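Local coordinates for threonine phosphate decarboxylase-like enzyme (Sulfurospirillum multivorans, PDB 6OUX), which catalyses the pyridoxal phosphate-dependent decarboxylation of L-serine O-phosphate to ethanolamine O-phosphate, a building block of norcobamides, and is less active with L-threonine phosphate, at residues R9-Q12 / F13-F17; S56-V59 / L60-D64; E289-L292 / K293-E297. All blocks are in the same frame, centred on the assembly; numbering follows the deposited sequence.

Contact 1: residues R9-Q12 / F13-F17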
loop_
_atom_site.group_PDB
_atom_site.type_symbol
_atom_site.label_atom_id
_atom_site.label_comp_id
_atom_site.label_asym_id
_atom_site.label_seq_id
_atom_site.Cartn_x
_atom_site.Cartn_y
_atom_site.Cartn_z
ATOM N N ARG A 9 -38.453 -17.963 8.862
ATOM C CA ARG A 9 -37.637 -18.437 9.994
ATOM C C ARG A 9 -36.518 -17.503 10.474
ATOM O O ARG A 9 -36.252 -17.423 11.656
ATOM C CB ARG A 9 -36.863 -19.670 9.558
ATOM C CG ARG A 9 -37.366 -21.001 10.002
ATOM C CD ARG A 9 -36.519 -22.070 9.288
ATOM N NE ARG A 9 -36.812 -22.114 7.841
ATOM C CZ ARG A 9 -35.938 -21.945 6.844
ATOM N NH1 ARG A 9 -34.648 -21.725 7.073
ATOM N NH2 ARG A 9 -36.368 -22.006 5.593
ATOM N N ASN A 10 -35.792 -16.901 9.542
ATOM C CA ASN A 10 -34.564 -16.145 9.891
ATOM C C ASN A 10 -34.734 -14.639 9.854
ATOM O O ASN A 10 -33.754 -13.886 9.798
ATOM C CB ASN A 10 -33.413 -16.535 8.937
ATOM C CG ASN A 10 -32.993 -18.006 9.047
ATOM O OD1 ASN A 10 -32.746 -18.673 8.025
ATOM N ND2 ASN A 10 -32.862 -18.504 10.268
ATOM N N THR A 11 -35.996 -14.191 9.891
ATOM C CA THR A 11 -36.345 -12.820 9.661
ATOM C C THR A 11 -35.587 -11.883 10.628
ATOM O O THR A 11 -35.038 -10.847 10.209
ATOM C CB THR A 11 -37.907 -12.602 9.755
ATOM O OG1 THR A 11 -38.600 -13.310 8.709
ATOM C CG2 THR A 11 -38.273 -11.172 9.645
ATOM N N GLN A 12 -35.564 -12.261 11.896
ATOM C CA GLN A 12 -34.904 -11.454 12.952
ATOM C C GLN A 12 -33.440 -11.270 12.591
ATOM O O GLN A 12 -32.923 -10.157 12.501
ATOM C CB GLN A 12 -35.071 -12.096 14.339
ATOM C CG GLN A 12 -34.551 -11.170 15.453
ATOM C CD GLN A 12 -34.735 -11.721 16.877
ATOM O OE1 GLN A 12 -35.166 -12.859 17.114
ATOM N NE2 GLN A 12 -34.432 -10.882 17.828
ATOM N N PHE A 13 -32.795 -12.374 12.281
ATOM C CA PHE A 13 -31.424 -12.314 11.787
ATOM C C PHE A 13 -31.289 -11.446 10.524
ATOM O O PHE A 13 -30.466 -10.517 10.444
ATOM C CB PHE A 13 -30.922 -13.719 11.521
ATOM C CG PHE A 13 -29.527 -13.760 10.966
ATOM C CD1 PHE A 13 -29.289 -13.636 9.561
ATOM C CD2 PHE A 13 -28.434 -13.887 11.818
ATOM C CE1 PHE A 13 -28.018 -13.658 9.065
ATOM C CE2 PHE A 13 -27.156 -13.912 11.292
ATOM C CZ PHE A 13 -26.952 -13.818 9.926
ATOM N N THR A 14 -32.105 -11.735 9.519
ATOM C CA THR A 14 -32.049 -10.938 8.263
ATOM C C THR A 14 -32.182 -9.462 8.479
ATOM O O THR A 14 -31.438 -8.641 7.876
ATOM C CB THR A 14 -33.154 -11.356 7.316
ATOM O OG1 THR A 14 -33.077 -12.754 7.093
ATOM C CG2 THR A 14 -33.084 -10.565 6.002
ATOM N N LYS A 15 -33.135 -9.071 9.330
ATOM C CA LYS A 15 -33.304 -7.641 9.582
ATOM C C LYS A 15 -32.098 -7.023 10.240
ATOM O O LYS A 15 -31.662 -5.927 9.827
ATOM C CB LYS A 15 -34.582 -7.343 10.407
ATOM C CG LYS A 15 -35.840 -7.461 9.555
ATOM C CD LYS A 15 -37.003 -6.855 10.309
ATOM C CE LYS A 15 -38.350 -7.267 9.726
ATOM N NZ LYS A 15 -39.277 -6.150 10.030
ATOM N N ALA A 16 -31.553 -7.684 11.276
ATOM C CA ALA A 16 -30.352 -7.162 11.958
ATOM C C ALA A 16 -29.185 -7.124 10.968
ATOM O O ALA A 16 -28.408 -6.159 10.904
ATOM C CB ALA A 16 -30.008 -8.064 13.136
ATOM N N PHE A 17 -29.071 -8.181 10.174
ATOM C CA PHE A 17 -27.968 -8.289 9.184
ATOM C C PHE A 17 -27.951 -7.075 8.181
ATOM O O PHE A 17 -26.928 -6.393 8.003
ATOM C CB PHE A 17 -28.088 -9.684 8.540
ATOM C CG PHE A 17 -27.182 -9.930 7.367
ATOM C CD1 PHE A 17 -25.904 -10.446 7.551
ATOM C CD2 PHE A 17 -27.626 -9.700 6.066
ATOM C CE1 PHE A 17 -25.103 -10.711 6.460
ATOM C CE2 PHE A 17 -26.797 -9.966 4.967
ATOM C CZ PHE A 17 -25.538 -10.448 5.188
HETATM O O HOH W 1 -33.997 -15.241 13.196
#
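Thr-11 and Lys-15, one helical turn apart, run side by side and point the same way, with the methyl CG2 of Thr-11 lying 3.9 Å from CE of the lysine. The Thr-11 methyl is anti to the backbone N (its OG1 has chi1 -65°), which turns it along the extended lysine chain, while OG1 bonds back to the carbonyl of Ala-8. The backbone links the same two residues, Lys-15 N to Thr-11 O at 2.7 Å. On the first turn Thr-14 N reaches Asn-10 O at 2.7 Å, almost straight at 174°. The Thr-14 hydroxyl bends toward the same carbonyl, with OG1 3.0 Å from Asn-10 O, but Ser-344 OG also bonds to this hydroxyl and the sharing of its proton is not settled. Phe-13 sets its CB 3.3 Å from Asn-10 O, with that carbonyl approaching its ring obliquely; its backbone N-H donates a hydrogen bond to a water 3.2 Å from N. Asn-10 occupies the N-cap position of helix 11-19, though its side chain makes no capping bond. This surface helix lies against helix 339-350, where Asn-10 meets Val-348 and Glu-349, Phe-13 touches Ser-344 and Phe-17 reaches Leu-347, while Phe-38 stacks on the Phe-13 ring.

Contact 2: residues S56-V59 / L60-D64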
loop_
_atom_site.group_PDB
_atom_site.type_symbol
_atom_site.label_atom_id
_atom_site.label_comp_id
_atom_site.label_asym_id
_atom_site.label_seq_id
_atom_site.Cartn_x
_atom_site.Cartn_y
_atom_site.Cartn_z
ATOM N N SER A 56 -3.187 -20.326 -3.257
ATOM C CA SER A 56 -2.966 -19.728 -1.973
ATOM C C SER A 56 -2.168 -20.721 -1.048
ATOM O O SER A 56 -1.162 -20.349 -0.481
ATOM C CB SER A 56 -4.351 -19.360 -1.431
ATOM O OG SER A 56 -4.179 -18.942 -0.132
ATOM N N GLU A 57 -2.578 -21.990 -1.016
ATOM C CA GLU A 57 -1.914 -23.068 -0.247
ATOM C C GLU A 57 -0.502 -23.242 -0.752
ATOM O O GLU A 57 0.400 -23.326 0.054
ATOM C CB GLU A 57 -2.646 -24.443 -0.325
ATOM C CG GLU A 57 -4.081 -24.430 0.177
ATOM C CD GLU A 57 -4.683 -25.778 0.558
ATOM O OE1 GLU A 57 -4.074 -26.850 0.294
ATOM O OE2 GLU A 57 -5.810 -25.763 1.116
ATOM N N LEU A 58 -0.295 -23.199 -2.078
ATOM C CA LEU A 58 1.049 -23.253 -2.662
ATOM C C LEU A 58 1.959 -22.144 -2.175
ATOM O O LEU A 58 3.063 -22.402 -1.721
ATOM C CB LEU A 58 1.011 -23.237 -4.178
ATOM C CG LEU A 58 2.342 -23.394 -4.950
ATOM C CD1 LEU A 58 2.825 -24.805 -4.740
ATOM C CD2 LEU A 58 2.113 -23.111 -6.439
ATOM N N VAL A 59 1.483 -20.899 -2.280
ATOM C CA VAL A 59 2.244 -19.747 -1.800
ATOM C C VAL A 59 2.528 -19.822 -0.314
ATOM O O VAL A 59 3.644 -19.547 0.087
ATOM C CB VAL A 59 1.555 -18.423 -2.169
ATOM C CG1 VAL A 59 2.385 -17.224 -1.684
ATOM C CG2 VAL A 59 1.459 -18.298 -3.679
ATOM N N LEU A 60 1.544 -20.173 0.524
ATOM C CA LEU A 60 1.779 -20.310 1.985
ATOM C C LEU A 60 2.849 -21.363 2.291
ATOM O O LEU A 60 3.658 -21.218 3.230
ATOM C CB LEU A 60 0.510 -20.645 2.736
ATOM C CG LEU A 60 -0.499 -19.473 2.802
ATOM C CD1 LEU A 60 -1.848 -20.009 3.228
ATOM C CD2 LEU A 60 0.058 -18.392 3.755
ATOM N N ASP A 61 2.894 -22.403 1.470
ATOM C CA ASP A 61 3.834 -23.488 1.659
ATOM C C ASP A 61 5.228 -23.006 1.354
ATOM O O ASP A 61 6.118 -23.347 2.091
ATOM C CB ASP A 61 3.465 -24.690 0.782
ATOM C CG ASP A 61 4.374 -25.842 0.986
ATOM O OD1 ASP A 61 4.388 -26.412 2.100
ATOM O OD2 ASP A 61 5.084 -26.127 0.054
ATOM N N TYR A 62 5.432 -22.208 0.293
ATOM C CA TYR A 62 6.697 -21.582 0.045
ATOM C C TYR A 62 7.122 -20.617 1.166
ATOM O O TYR A 62 8.307 -20.579 1.568
ATOM C CB TYR A 62 6.734 -20.855 -1.302
ATOM C CG TYR A 62 7.031 -21.705 -2.502
ATOM C CD1 TYR A 62 6.033 -22.341 -3.235
ATOM C CD2 TYR A 62 8.307 -21.831 -2.944
ATOM C CE1 TYR A 62 6.322 -23.079 -4.349
ATOM C CE2 TYR A 62 8.609 -22.561 -4.057
ATOM C CZ TYR A 62 7.620 -23.187 -4.738
ATOM O OH TYR A 62 7.991 -23.871 -5.817
ATOM N N ILE A 63 6.153 -19.870 1.700
ATOM C CA ILE A 63 6.424 -18.992 2.819
ATOM C C ILE A 63 6.903 -19.813 4.060
ATOM O O ILE A 63 7.904 -19.486 4.667
ATOM C CB ILE A 63 5.230 -18.114 3.118
ATOM C CG1 ILE A 63 5.014 -17.156 1.955
ATOM C CG2 ILE A 63 5.456 -17.343 4.412
ATOM C CD1 ILE A 63 3.766 -16.297 2.084
ATOM N N ASP A 64 6.166 -20.858 4.398
ATOM C CA ASP A 64 6.484 -21.668 5.524
ATOM C C ASP A 64 7.872 -22.222 5.373
ATOM O O ASP A 64 8.665 -22.133 6.317
ATOM C CB ASP A 64 5.482 -22.806 5.651
ATOM C CG ASP A 64 5.682 -23.655 6.893
ATOM O OD1 ASP A 64 6.275 -23.188 7.856
ATOM O OD2 ASP A 64 5.232 -24.825 6.898
#
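Ser-56 O receives the amide of Leu-60 in a nearly straight backbone bond of 2.9 Å, one of a run of i to i+4 links along helix 53-68. Val-59 O takes Ile-63 N at 3.0 Å, and Glu-57 O takes Asp-61 N at the same length but with a more bent N-H...O angle of 142°. Leu-58 O serves two donors, Tyr-62 N at 3.1 Å and, weakly, Asp-61 N. The same oxygen also lies at the edge of the Tyr-62 ring, in its plane, 3.3 Å from CD1. At its far end the Asp-61 carboxylate forms a salt bridge through OD2 with Arg-65, one turn on.

Around this backbone core the apolar side chains pair one turn apart. Leu-58 and Tyr-62 lie alongside each other and point the same way, CD1 of the leucine coming 3.9 Å from CE1 of the ring. The leucine has CG anti to its backbone N (chi1 -176°), which leads its branch toward the following turn. Val-59 and Ile-63 are set at a slant to each other, and Val-59 CG1 comes 4.1 Å from Ile-63 CD1. On the other flank Leu-60 folds its CG over Ser-56 O.

The apolar face made by Leu-58, Val-59, Tyr-62 and Ile-63 packs on two helices: Phe-291 and Arg-294 of helix 289-314, with Tyr-62 edge-to-face on Phe-291, and Tyr-281, Leu-285 and Phe-286 of helix 277-286. Ile-63 and Asp-64 also touch Tyr-73 of the second subunit.

Contact 3: residues E289-L292 / K293-E297; sequences EDFL and KRYEE
Phe-291 and Tyr-295 bring the two aromatic rings of the contact, one helical turn apart and crossing at a slant. The Phe-291 ring meets the tyrosine through its CE2, 3.7 Å from Tyr-295 CB, so it leans on the root of that side chain and does not stack on its ring. Their spacing of four residues puts both on one flank of the helix; CG of Phe-291, anti to the backbone N (chi1 172°), leads its ring toward the following turn and Tyr-295 CB. Leu-292 adds its CD2 methyl 4.2 Å from CD2 of Tyr-295, an oblique approach to that ring. Beyond the helix, Phe-246 meets the Tyr-295 ring with the planes about 30° apart and also touches Phe-291.

On another flank Glu-289 and Lys-293 lie alongside each other. The glutamate bends at chi2 (-90°) and the lysine at its last two torsions, bringing NZ 2.8 Å from OE2 in a salt bridge. Their backbones are joined as well, Lys-293 N bonding to Glu-289 O at 3.1 Å. Further on, Tyr-295 N reaches Phe-291 O at 2.8 Å, and Glu-296, whose carboxylate pairs with Arg-299, gives its N-H to Leu-292 O.

The chemistry is thus divided round helix 289-314: buried rings on one flank, and an exposed ion pair on another, where solvent would be expected to weaken its attraction. With the acidic partner one turn nearer the N-terminus, this order would also be expected to suit the helix dipole.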
loop_
_atom_site.group_PDB
_atom_site.type_symbol
_atom_site.label_atom_id
_atom_site.label_comp_id
_atom_site.label_asym_id
_atom_site.label_seq_id
_atom_site.Cartn_x
_atom_site.Cartn_y
_atom_site.Cartn_z
ATOM N N GLU A 289 10.810 -19.500 -12.395
ATOM C CA GLU A 289 10.520 -20.701 -13.180
ATOM C C GLU A 289 9.962 -21.891 -12.393
ATOM O O GLU A 289 8.993 -22.532 -12.822
ATOM C CB GLU A 289 11.816 -21.140 -13.915
ATOM C CG GLU A 289 11.729 -22.460 -14.677
ATOM C CD GLU A 289 12.103 -23.682 -13.841
ATOM O OE1 GLU A 289 13.200 -23.675 -13.222
ATOM O OE2 GLU A 289 11.304 -24.657 -13.816
ATOM N N ASP A 290 10.646 -22.259 -11.321
ATOM C CA ASP A 290 10.263 -23.427 -10.521
ATOM C C ASP A 290 8.911 -23.245 -9.769
ATOM O O ASP A 290 8.077 -24.157 -9.678
ATOM C CB ASP A 290 11.377 -23.780 -9.527
ATOM C CG ASP A 290 11.839 -22.568 -8.651
ATOM O OD1 ASP A 290 12.168 -21.479 -9.176
ATOM O OD2 ASP A 290 11.910 -22.717 -7.419
ATOM N N PHE A 291 8.698 -22.055 -9.214
ATOM C CA PHE A 291 7.406 -21.723 -8.663
ATOM C C PHE A 291 6.325 -21.766 -9.755
ATOM O O PHE A 291 5.237 -22.254 -9.506
ATOM C CB PHE A 291 7.419 -20.338 -8.006
ATOM C CG PHE A 291 6.039 -19.862 -7.583
ATOM C CD1 PHE A 291 5.487 -20.287 -6.417
ATOM C CD2 PHE A 291 5.254 -19.063 -8.431
ATOM C CE1 PHE A 291 4.203 -19.876 -6.044
ATOM C CE2 PHE A 291 3.961 -18.675 -8.106
ATOM C CZ PHE A 291 3.427 -19.099 -6.901
ATOM N N LEU A 292 6.592 -21.161 -10.909
ATOM C CA LEU A 292 5.582 -21.062 -11.973
ATOM C C LEU A 292 5.121 -22.415 -12.475
ATOM O O LEU A 292 3.972 -22.578 -12.846
ATOM C CB LEU A 292 6.114 -20.199 -13.156
ATOM C CG LEU A 292 5.940 -18.707 -12.881
ATOM C CD1 LEU A 292 6.797 -17.803 -13.793
ATOM C CD2 LEU A 292 4.438 -18.319 -12.896
ATOM N N LYS A 293 6.041 -23.414 -12.469
ATOM C CA LYS A 293 5.640 -24.762 -12.798
ATOM C C LYS A 293 4.582 -25.317 -11.876
ATOM O O LYS A 293 3.608 -25.902 -12.325
ATOM C CB LYS A 293 6.844 -25.697 -12.826
ATOM C CG LYS A 293 6.496 -27.156 -13.180
ATOM C CD LYS A 293 7.750 -28.043 -13.428
ATOM C CE LYS A 293 8.508 -27.674 -14.717
ATOM N NZ LYS A 293 9.396 -26.452 -14.688
ATOM N N ARG A 294 4.741 -25.116 -10.556
ATOM C CA ARG A 294 3.774 -25.587 -9.634
ATOM C C ARG A 294 2.503 -24.713 -9.690
ATOM O O ARG A 294 1.413 -25.209 -9.467
ATOM C CB ARG A 294 4.363 -25.603 -8.226
ATOM C CG ARG A 294 5.549 -26.584 -8.114
ATOM C CD ARG A 294 6.023 -26.791 -6.667
ATOM N NE ARG A 294 7.409 -27.276 -6.670
ATOM C CZ ARG A 294 8.203 -27.402 -5.592
ATOM N NH1 ARG A 294 7.788 -27.039 -4.410
ATOM N NH2 ARG A 294 9.431 -27.865 -5.715
ATOM N N TYR A 295 2.677 -23.425 -9.908
ATOM C CA TYR A 295 1.541 -22.517 -9.992
ATOM C C TYR A 295 0.617 -22.910 -11.147
ATOM O O TYR A 295 -0.617 -22.799 -11.054
ATOM C CB TYR A 295 1.984 -21.060 -10.123
ATOM C CG TYR A 295 0.796 -20.190 -10.498
ATOM C CD1 TYR A 295 -0.224 -19.989 -9.567
ATOM C CD2 TYR A 295 0.608 -19.710 -11.807
ATOM C CE1 TYR A 295 -1.356 -19.265 -9.862
ATOM C CE2 TYR A 295 -0.527 -18.955 -12.129
ATOM C CZ TYR A 295 -1.521 -18.742 -11.130
ATOM O OH TYR A 295 -2.745 -18.079 -11.326
ATOM N N GLU A 296 1.213 -23.208 -12.263
ATOM C CA GLU A 296 0.443 -23.627 -13.415
ATOM C C GLU A 296 -0.406 -24.868 -13.116
ATOM O O GLU A 296 -1.549 -24.991 -13.590
ATOM C CB GLU A 296 1.440 -23.840 -14.505
ATOM C CG GLU A 296 0.961 -24.026 -15.841
ATOM C CD GLU A 296 0.106 -22.888 -16.400
ATOM O OE1 GLU A 296 -0.009 -21.777 -15.863
ATOM O OE2 GLU A 296 -0.499 -23.234 -17.405
ATOM N N GLU A 297 0.164 -25.845 -12.377
ATOM C CA GLU A 297 -0.626 -26.968 -11.960
ATOM C C GLU A 297 -1.821 -26.536 -11.100
ATOM O O GLU A 297 -2.893 -27.065 -11.265
ATOM C CB GLU A 297 0.224 -27.981 -11.165
ATOM C CG GLU A 297 1.351 -28.661 -11.889
ATOM C CD GLU A 297 2.355 -29.364 -10.952
ATOM O OE1 GLU A 297 2.209 -29.400 -9.704
ATOM O OE2 GLU A 297 3.256 -29.932 -11.504
#

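How the contacts relate
Contacts 2 and 3 belong together: their centres are 12 Å apart and helices 53-68 and 289-314 meet directly between them. CD2 of Leu-58 comes within 3.5 Å of Tyr-295 N, and CE1 of Tyr-62 within 3.6 Å of CD1 of Phe-291; Arg-294 lies along the same junction, its NH1 3.5 Å from the Tyr-62 OH. Contact 1 stands apart near the N-terminus, about 38 Å from contact 2 and 45 Å from contact 3 between centres, and touches neither. Contacts 1 and 3 flank the chain's centre on opposite sides. All three lie away from Asn-181, Arg-355 and Arg-369, assigned to binding of O-phospho-L-serine.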